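Side-chain contacts in acetyl-xylan esterase (Streptomyces lividans, PDB 2CC0), which hydrolyses acetyl esters of xylan, a metal-ion-dependent step in the breakdown of plant cell walls: residues A[22-25]-A[26-30]; A[39-42]-A[43-46]; A[169-172]-A[173-177]. One frame throughout, in Å; residues are numbered along the deposited sequence.

Overall arrangement
Interactions 1, 2 and 3 each lie at the C-terminal end of a helix, where the chain turns out of it. Interactions 1 and 3 are neighbours, with centres about 15 Å apart, and they touch where N29 O packs on A169 CB at 3.7 Å. Interaction 2 stands apart: its centre is about 22 Å from that of interaction 1 and about 33 Å from that of interaction 3, on the opposite side of the chain's centre from the latter. It is also near the metal site, the Y41 side chain lying about 9 Å from the zinc ion bound by D13, H62 and H66. The L22 side chain of interaction 1 is about 13 Å from that ion.

Interaction 1 (A[22-25]-A[26-30]); sequences LLNA and LRQNG
N29 turns its side chain back onto A25, one helical turn earlier, at the C-terminal end of helix 19-28. Its CB lies 3.4 Å from A25 O, and its CG 3.6 Å from A25 O. With CG beside its own backbone N (chi1 -73°), the amide stays next to that carbonyl, and ND2 reaches A25 O at 2.9 Å. This bond is nearly straight, 165° at the hydrogen, and the acceptor lies close to the amide plane of N29. The backbone N of N29 adds a weak bond to the same oxygen, whereas L26, R27 and Q28 donate to L22, L23 and N24 in the regular helical pattern. G30, at positive phi, is the C-prime residue of a Schellman motif, its N bonded to R27 O at 3.0 Å and L31 N to L26 O. Along the flank, Q28 lays its extended chain over N24 O, Q28 CG lying 3.0 Å from N24 O. Its NE2 comes 3.7 Å from N24 CB, while N24 OD1 bonds Q20. On the buried side L26 CD1 meets L22 CG at 4.0 Å, both leucines packing on F11 of strand 5-12. Replacing the N29 amide with the methyl of an alanine removes the ND2 donor and would probably leave A25 O, of the bonds described, only the weak backbone one. The amide thus stands in for a helical donor where the regular pattern ends.

Interaction 2 (A[39-42]-A[43-46]); sequences GQYA and AQNP
A43 N bonds G39 O at 2.9 Å, an i to i+4 helical link in the short helix 39-44. The next link, Q44 N to Q40 O, is more bent, 140° at the hydrogen. N45 then leaves helical phi/psi, and its N makes only weak bonds, to Y41 O and to A42 O. P46 has no N-H to give A42 O, 3.4 Å from its N, and the chain starts afresh there as helix 46-54. Backbone bonds also tie G39 to S63 and Q40 to Y64, in the loop between the zinc ligands H62 and H66.

The side chain of N45 makes up for the poor backbone geometry. Its ND2 donates to Y41 O at 3.0 Å, with 159° at the hydrogen, in the carbonyl plane and on a lone pair; CG is anti to the carbonyl carbon (chi1 -58°), which swings the amide back over the last turn. Q44 and Y41 run side by side, pointing the same way. Q44 OE1 comes to the edge of the ring, 3.6 Å from Y41 CD1 and in the ring plane, while the amide itself is turned well away from that plane. The aliphatic part of Q44 crosses over Q40 O, Q44 CG lying 3.1 Å from Q40 O. On one ring face of Y41 lies Q40 CG, 3.7 Å above the plane and offset toward the rim, and Q40 NE2 bonds Q38 OE1. A42 faces helix 74-90, touching A87 and I88, while the Y41 side chain also packs on P15.

An amide oxygen at the slightly positive rim of an aromatic ring is likely to be mildly favourable, and the asparagine amide supplies Y41 O with a well-directed donor where the backbone N-H offers a poor one.

Interaction 3 (A[169-172]-A[173-177]); sequences AQTL and AGKGL
A173 follows directly on L172 in helix 159-174 and bonds back through its N to A169 O at 2.9 Å, its CB resting beside the same oxygen. G174 continues the pattern with a 2.8 Å bond from its N to Q170 O; segment 169-172 leaves room for a CB here. K175 N bonds L172 O at 3.0 Å and only weakly T171 O. Its side chain runs alongside the T171 carbonyl, CG lying 3.5 Å from T171 O, then bends in its outer part, and NZ bonds S144 O, at the end of helix 136-144. The T171 side chain itself turns back to R167 O through OG1. G176, the first residue to leave helical phi/psi, has positive phi (64°), and its N reaches A173 O at 3.0 Å. L177, just before C178 with its disulfide to C3, completes the Schellman motif, its N donating to L172 O at 2.9 Å with a straight N-H (165°). K175 N and L177 N come to that oxygen from opposite faces of the carbonyl plane, neither on a lone pair. The side chain of L177 crosses that of L172 at about a right angle, CB meeting L172 CD2 at 4.1 Å, and both leucines pack on V7 of strand 5-12.

The two Schellman bonds thus satisfy last-turn carbonyls, those of L172 and A173, and L172 O takes K175 N as well, while the two leucines pack against each other across the turn.

Interaction 1 (A[22-25]-A[26-30])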
ATOM      1  N   LEU A  22       4.962 -17.804  20.374  1.00 11.65           N
ATOM      2  CA  LEU A  22       5.223 -16.602  19.600  1.00 11.54           C
ATOM      3  C   LEU A  22       4.691 -15.354  20.308  1.00 10.72           C
ATOM      4  O   LEU A  22       5.388 -14.345  20.404  1.00 11.19           O
ATOM      5  CB  LEU A  22       4.585 -16.731  18.205  1.00 10.95           C
ATOM      6  CG  LEU A  22       4.783 -15.577  17.199  1.00 11.74           C
ATOM      7  CD1 LEU A  22       6.270 -15.296  16.943  1.00 12.94           C
ATOM      8  CD2 LEU A  22       4.052 -15.902  15.885  1.00 12.51           C
ATOM      9  N   LEU A  23       3.457 -15.434  20.806  1.00 10.26           N
ATOM     10  CA  LEU A  23       2.867 -14.278  21.481  1.00 10.97           C
ATOM     11  C   LEU A  23       3.683 -13.900  22.716  1.00 12.05           C
ATOM     12  O   LEU A  23       3.927 -12.715  22.969  1.00 11.76           O
ATOM     13  CB  LEU A  23       1.417 -14.576  21.888  1.00 10.25           C
ATOM     14  CG  LEU A  23       0.411 -14.792  20.766  1.00  9.97           C
ATOM     15  CD1 LEU A  23      -0.958 -15.148  21.395  1.00 10.67           C
ATOM     16  CD2 LEU A  23       0.281 -13.549  19.875  1.00 10.38           C
ATOM     17  N   ASN A  24       4.100 -14.916  23.472  1.00 12.92           N
ATOM     18  CA  ASN A  24       4.916 -14.677  24.672  1.00 14.04           C
ATOM     19  C   ASN A  24       6.236 -13.988  24.319  1.00 13.85           C
ATOM     20  O   ASN A  24       6.633 -13.042  24.977  1.00 14.69           O
ATOM     21  CB  ASN A  24       5.167 -15.984  25.416  1.00 14.52           C
ATOM     22  CG  ASN A  24       3.922 -16.513  26.111  1.00 16.88           C
ATOM     23  OD1 ASN A  24       2.903 -15.810  26.247  1.00 18.99           O
ATOM     24  ND2 ASN A  24       3.990 -17.767  26.542  1.00 19.52           N
ATOM     25  N   ALA A  25       6.891 -14.453  23.258  1.00 13.33           N
ATOM     26  CA  ALA A  25       8.119 -13.823  22.779  1.00 12.93           C
ATOM     27  C   ALA A  25       7.896 -12.376  22.351  1.00 13.01           C
ATOM     28  O   ALA A  25       8.659 -11.485  22.724  1.00 13.30           O
ATOM     29  CB  ALA A  25       8.757 -14.629  21.666  1.00 13.00           C
ATOM     30  N   LEU A  26       6.855 -12.143  21.556  1.00 12.80           N
ATOM     31  CA  LEU A  26       6.547 -10.773  21.131  1.00 12.02           C
ATOM     32  C   LEU A  26       6.325  -9.851  22.333  1.00 13.13           C
ATOM     33  O   LEU A  26       6.971  -8.810  22.431  1.00 13.59           O
ATOM     34  CB  LEU A  26       5.332 -10.740  20.191  1.00 11.23           C
ATOM     35  CG  LEU A  26       5.551 -11.391  18.809  1.00  8.75           C
ATOM     36  CD1 LEU A  26       4.180 -11.725  18.203  1.00  8.75           C
ATOM     37  CD2 LEU A  26       6.378 -10.456  17.874  1.00 10.10           C
ATOM     38  N   ARG A  27       5.419 -10.229  23.244  1.00 14.16           N
ATOM     39  CA  ARG A  27       5.144  -9.362  24.400  1.00 15.52           C
ATOM     40  C   ARG A  27       6.395  -9.153  25.265  1.00 16.21           C
ATOM     41  O   ARG A  27       6.648  -8.040  25.726  1.00 16.48           O
ATOM     42  CB  ARG A  27       3.984  -9.881  25.246  1.00 16.18           C
ATOM     43  CG  ARG A  27       3.622  -8.869  26.371  1.00 19.31           C
ATOM     44  CD  ARG A  27       2.180  -8.913  26.773  1.00 23.16           C
ATOM     45  NE  ARG A  27       1.735  -7.631  27.350  1.00 25.97           N
ATOM     46  CZ  ARG A  27       0.459  -7.265  27.420  1.00 27.58           C
ATOM     47  NH1 ARG A  27      -0.474  -8.075  26.956  1.00 24.52           N
ATOM     48  NH2 ARG A  27       0.110  -6.102  27.970  1.00 30.93           N
ATOM     49  N   GLN A  28       7.180 -10.206  25.476  1.00 16.92           N
ATOM     50  CA  GLN A  28       8.383 -10.077  26.323  1.00 18.12           C
ATOM     51  C   GLN A  28       9.403  -9.120  25.710  1.00 17.76           C
ATOM     52  O   GLN A  28      10.206  -8.502  26.425  1.00 18.20           O
ATOM     53  CB  GLN A  28       9.008 -11.432  26.599  1.00 18.86           C
ATOM     54  CG  GLN A  28       8.150 -12.306  27.493  1.00 22.52           C
ATOM     55  CD  GLN A  28       8.530 -13.775  27.389  1.00 27.47           C
ATOM     56  OE1 GLN A  28       9.614 -14.108  26.902  1.00 30.67           O
ATOM     57  NE2 GLN A  28       7.629 -14.663  27.813  1.00 29.70           N
ATOM     58  N   ASN A  29       9.342  -8.981  24.380  1.00 16.99           N
ATOM     59  CA  ASN A  29      10.245  -8.103  23.657  1.00 16.54           C
ATOM     60  C   ASN A  29       9.609  -6.778  23.240  1.00 15.97           C
ATOM     61  O   ASN A  29      10.206  -6.005  22.485  1.00 16.68           O
ATOM     62  CB  ASN A  29      10.846  -8.847  22.475  1.00 16.56           C
ATOM     63  CG  ASN A  29      11.883  -9.876  22.925  1.00 17.41           C
ATOM     64  OD1 ASN A  29      13.028  -9.521  23.188  1.00 20.45           O
ATOM     65  ND2 ASN A  29      11.478 -11.132  23.047  1.00 15.99           N
ATOM     66  N   GLY A  30       8.412  -6.528  23.764  1.00 14.98           N
ATOM     67  CA  GLY A  30       7.737  -5.243  23.629  1.00 15.00           C
ATOM     68  C   GLY A  30       7.234  -4.986  22.225  1.00 14.54           C
ATOM     69  O   GLY A  30       7.166  -3.829  21.785  1.00 15.45           O
TER

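Interaction 2 (A[39-42]-A[43-46])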
ATOM      1  N   GLY A  39      -9.621 -18.546   8.775  1.00  8.05           N
ATOM      2  CA  GLY A  39     -10.918 -18.759   9.468  1.00  7.81           C
ATOM      3  C   GLY A  39     -11.037 -20.164  10.063  1.00  7.99           C
ATOM      4  O   GLY A  39     -11.521 -20.331  11.190  1.00  9.49           O
ATOM      5  N   GLN A  40     -10.575 -21.190   9.343  1.00  8.13           N
ATOM      6  CA  GLN A  40     -10.728 -22.559   9.882  1.00  8.75           C
ATOM      7  C   GLN A  40      -9.987 -22.720  11.207  1.00  9.82           C
ATOM      8  O   GLN A  40     -10.449 -23.433  12.089  1.00 10.97           O
ATOM      9  CB  GLN A  40     -10.272 -23.613   8.866  1.00  8.31           C
ATOM     10  CG  GLN A  40      -8.801 -23.588   8.531  1.00  9.04           C
ATOM     11  CD  GLN A  40      -8.438 -24.637   7.491  1.00  9.71           C
ATOM     12  OE1 GLN A  40      -9.070 -25.713   7.427  1.00 14.59           O
ATOM     13  NE2 GLN A  40      -7.411 -24.363   6.702  1.00  9.32           N
ATOM     14  N   TYR A  41      -8.822 -22.082  11.334  1.00  9.86           N
ATOM     15  CA  TYR A  41      -8.031 -22.168  12.572  1.00 10.58           C
ATOM     16  C   TYR A  41      -8.576 -21.275  13.681  1.00 11.22           C
ATOM     17  O   TYR A  41      -8.476 -21.632  14.865  1.00 11.24           O
ATOM     18  CB  TYR A  41      -6.550 -21.870  12.315  1.00 10.80           C
ATOM     19  CG  TYR A  41      -5.917 -22.813  11.298  1.00  9.24           C
ATOM     20  CD1 TYR A  41      -6.268 -24.158  11.265  1.00  9.77           C
ATOM     21  CD2 TYR A  41      -4.950 -22.348  10.380  1.00 11.43           C
ATOM     22  CE1 TYR A  41      -5.694 -25.038  10.313  1.00 11.09           C
ATOM     23  CE2 TYR A  41      -4.380 -23.205   9.442  1.00 11.86           C
ATOM     24  CZ  TYR A  41      -4.755 -24.552   9.424  1.00 11.63           C
ATOM     25  OH  TYR A  41      -4.190 -25.434   8.519  1.00 13.85           O
ATOM     26  N   ALA A  42      -9.148 -20.124  13.312  1.00 10.98           N
ATOM     27  CA  ALA A  42      -9.850 -19.289  14.307  1.00 11.56           C
ATOM     28  C   ALA A  42     -11.037 -20.073  14.885  1.00 12.23           C
ATOM     29  O   ALA A  42     -11.271 -20.049  16.104  1.00 14.02           O
ATOM     30  CB  ALA A  42     -10.326 -18.015  13.677  1.00 11.93           C
ATOM     31  N   ALA A  43     -11.774 -20.764  14.017  1.00 12.24           N
ATOM     32  CA  ALA A  43     -12.933 -21.575  14.439  1.00 13.88           C
ATOM     33  C   ALA A  43     -12.504 -22.710  15.369  1.00 14.46           C
ATOM     34  O   ALA A  43     -13.199 -23.023  16.358  1.00 14.93           O
ATOM     35  CB  ALA A  43     -13.657 -22.130  13.198  1.00 14.12           C
ATOM     36  N   GLN A  44     -11.369 -23.329  15.062  1.00 14.44           N
ATOM     37  CA  GLN A  44     -10.871 -24.492  15.805  1.00 15.38           C
ATOM     38  C   GLN A  44     -10.207 -24.109  17.120  1.00 15.11           C
ATOM     39  O   GLN A  44     -10.116 -24.940  18.038  1.00 16.68           O
ATOM     40  CB  GLN A  44      -9.895 -25.298  14.940  1.00 15.46           C
ATOM     41  CG  GLN A  44     -10.582 -26.063  13.780  1.00 18.08           C
ATOM     42  CD  GLN A  44      -9.619 -26.475  12.661  1.00 18.82           C
ATOM     43  OE1 GLN A  44      -8.402 -26.566  12.851  1.00 22.73           O
ATOM     44  NE2 GLN A  44     -10.176 -26.737  11.485  1.00 22.80           N
ATOM     45  N   ASN A  45      -9.749 -22.854  17.227  1.00 14.45           N
ATOM     46  CA  ASN A  45      -8.955 -22.429  18.389  1.00 14.13           C
ATOM     47  C   ASN A  45      -9.401 -21.059  18.920  1.00 13.12           C
ATOM     48  O   ASN A  45      -8.595 -20.110  18.939  1.00 12.30           O
ATOM     49  CB  ASN A  45      -7.469 -22.325  18.021  1.00 14.78           C
ATOM     50  CG  ASN A  45      -6.887 -23.624  17.484  1.00 17.09           C
ATOM     51  OD1 ASN A  45      -6.456 -24.483  18.258  1.00 20.56           O
ATOM     52  ND2 ASN A  45      -6.846 -23.766  16.156  1.00 18.49           N
ATOM     53  N   PRO A  46     -10.683 -20.926  19.332  1.00 13.28           N
ATOM     54  CA  PRO A  46     -11.142 -19.579  19.728  1.00 13.71           C
ATOM     55  C   PRO A  46     -10.323 -18.983  20.885  1.00 13.20           C
ATOM     56  O   PRO A  46     -10.060 -17.767  20.893  1.00 13.01           O
ATOM     57  CB  PRO A  46     -12.613 -19.783  20.125  1.00 14.52           C
ATOM     58  CG  PRO A  46     -12.708 -21.280  20.429  1.00 14.15           C
ATOM     59  CD  PRO A  46     -11.771 -21.923  19.427  1.00 13.80           C
TER

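Interaction 3 (A[169-172]-A[173-177])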
ATOM      1  N   ALA A 169      13.402  -7.196  17.709  1.00 14.41           N
ATOM      2  CA  ALA A 169      13.191  -6.070  18.622  1.00 14.90           C
ATOM      3  C   ALA A 169      14.462  -5.208  18.660  1.00 15.24           C
ATOM      4  O   ALA A 169      14.381  -3.982  18.597  1.00 16.13           O
ATOM      5  CB  ALA A 169      12.830  -6.575  20.012  1.00 15.23           C
ATOM      6  N   GLN A 170      15.628  -5.861  18.735  1.00 15.36           N
ATOM      7  CA  GLN A 170      16.919  -5.150  18.752  1.00 16.04           C
ATOM      8  C   GLN A 170      17.182  -4.349  17.499  1.00 16.34           C
ATOM      9  O   GLN A 170      17.624  -3.188  17.562  1.00 16.56           O
ATOM     10  CB  GLN A 170      18.056  -6.157  18.958  1.00 16.68           C
ATOM     11  CG  GLN A 170      18.055  -6.729  20.359  1.00 18.41           C
ATOM     12  CD  GLN A 170      18.902  -7.974  20.469  1.00 19.75           C
ATOM     13  OE1 GLN A 170      19.821  -8.189  19.670  1.00 22.65           O
ATOM     14  NE2 GLN A 170      18.590  -8.811  21.455  1.00 19.49           N
ATOM     15  N   THR A 171      16.896  -4.975  16.355  1.00 16.00           N
ATOM     16  CA  THR A 171      17.055  -4.325  15.061  1.00 16.62           C
ATOM     17  C   THR A 171      16.194  -3.063  14.972  1.00 16.69           C
ATOM     18  O   THR A 171      16.680  -2.002  14.565  1.00 17.50           O
ATOM     19  CB  THR A 171      16.712  -5.311  13.928  1.00 16.94           C
ATOM     20  OG1 THR A 171      17.612  -6.422  14.005  1.00 19.42           O
ATOM     21  CG2 THR A 171      16.851  -4.650  12.542  1.00 17.75           C
ATOM     22  N   LEU A 172      14.917  -3.175  15.340  1.00 16.37           N
ATOM     23  CA  LEU A 172      14.022  -2.029  15.276  1.00 16.59           C
ATOM     24  C   LEU A 172      14.481  -0.923  16.227  1.00 17.81           C
ATOM     25  O   LEU A 172      14.552   0.242  15.832  1.00 17.46           O
ATOM     26  CB  LEU A 172      12.579  -2.429  15.580  1.00 15.62           C
ATOM     27  CG  LEU A 172      11.961  -3.340  14.511  1.00 15.19           C
ATOM     28  CD1 LEU A 172      10.535  -3.695  14.954  1.00 14.66           C
ATOM     29  CD2 LEU A 172      11.989  -2.685  13.124  1.00 14.80           C
ATOM     30  N   ALA A 173      14.805  -1.302  17.463  1.00 18.52           N
ATOM     31  CA  ALA A 173      15.243  -0.341  18.480  1.00 20.31           C
ATOM     32  C   ALA A 173      16.497   0.388  18.015  1.00 21.25           C
ATOM     33  O   ALA A 173      16.576   1.606  18.129  1.00 22.50           O
ATOM     34  CB  ALA A 173      15.461  -1.027  19.838  1.00 19.64           C
ATOM     35  N   GLY A 174      17.451  -0.350  17.453  1.00 22.47           N
ATOM     36  CA  GLY A 174      18.675   0.259  16.900  1.00 23.95           C
ATOM     37  C   GLY A 174      18.425   1.342  15.860  1.00 24.60           C
ATOM     38  O   GLY A 174      19.241   2.283  15.703  1.00 26.19           O
ATOM     39  N   LYS A 175      17.291   1.238  15.170  1.00 23.74           N
ATOM     40  CA  LYS A 175      16.945   2.118  14.066  1.00 23.50           C
ATOM     41  C   LYS A 175      15.967   3.197  14.476  1.00 21.92           C
ATOM     42  O   LYS A 175      15.556   3.997  13.641  1.00 23.21           O
ATOM     43  CB  LYS A 175      16.333   1.300  12.927  1.00 24.02           C
ATOM     44  CG  LYS A 175      17.354   0.497  12.166  1.00 26.55           C
ATOM     45  CD  LYS A 175      16.676  -0.408  11.197  1.00 29.82           C
ATOM     46  CE  LYS A 175      17.335  -0.282   9.856  1.00 30.63           C
ATOM     47  NZ  LYS A 175      16.353  -0.343   8.763  1.00 33.03           N
ATOM     48  N   GLY A 176      15.582   3.213  15.750  1.00 20.23           N
ATOM     49  CA  GLY A 176      14.520   4.107  16.231  1.00 19.14           C
ATOM     50  C   GLY A 176      13.147   3.822  15.625  1.00 17.79           C
ATOM     51  O   GLY A 176      12.334   4.729  15.435  1.00 17.99           O
ATOM     52  N   LEU A 177      12.883   2.557  15.299  1.00 16.87           N
ATOM     53  CA  LEU A 177      11.589   2.180  14.756  1.00 16.39           C
ATOM     54  C   LEU A 177      10.841   1.347  15.761  1.00 16.78           C
ATOM     55  O   LEU A 177      11.450   0.626  16.572  1.00 18.12           O
ATOM     56  CB  LEU A 177      11.741   1.391  13.448  1.00 16.25           C
ATOM     57  CG  LEU A 177      12.312   2.169  12.258  1.00 15.12           C
ATOM     58  CD1 LEU A 177      12.662   1.202  11.095  1.00 17.73           C
ATOM     59  CD2 LEU A 177      11.324   3.256  11.817  1.00 16.94           C
TER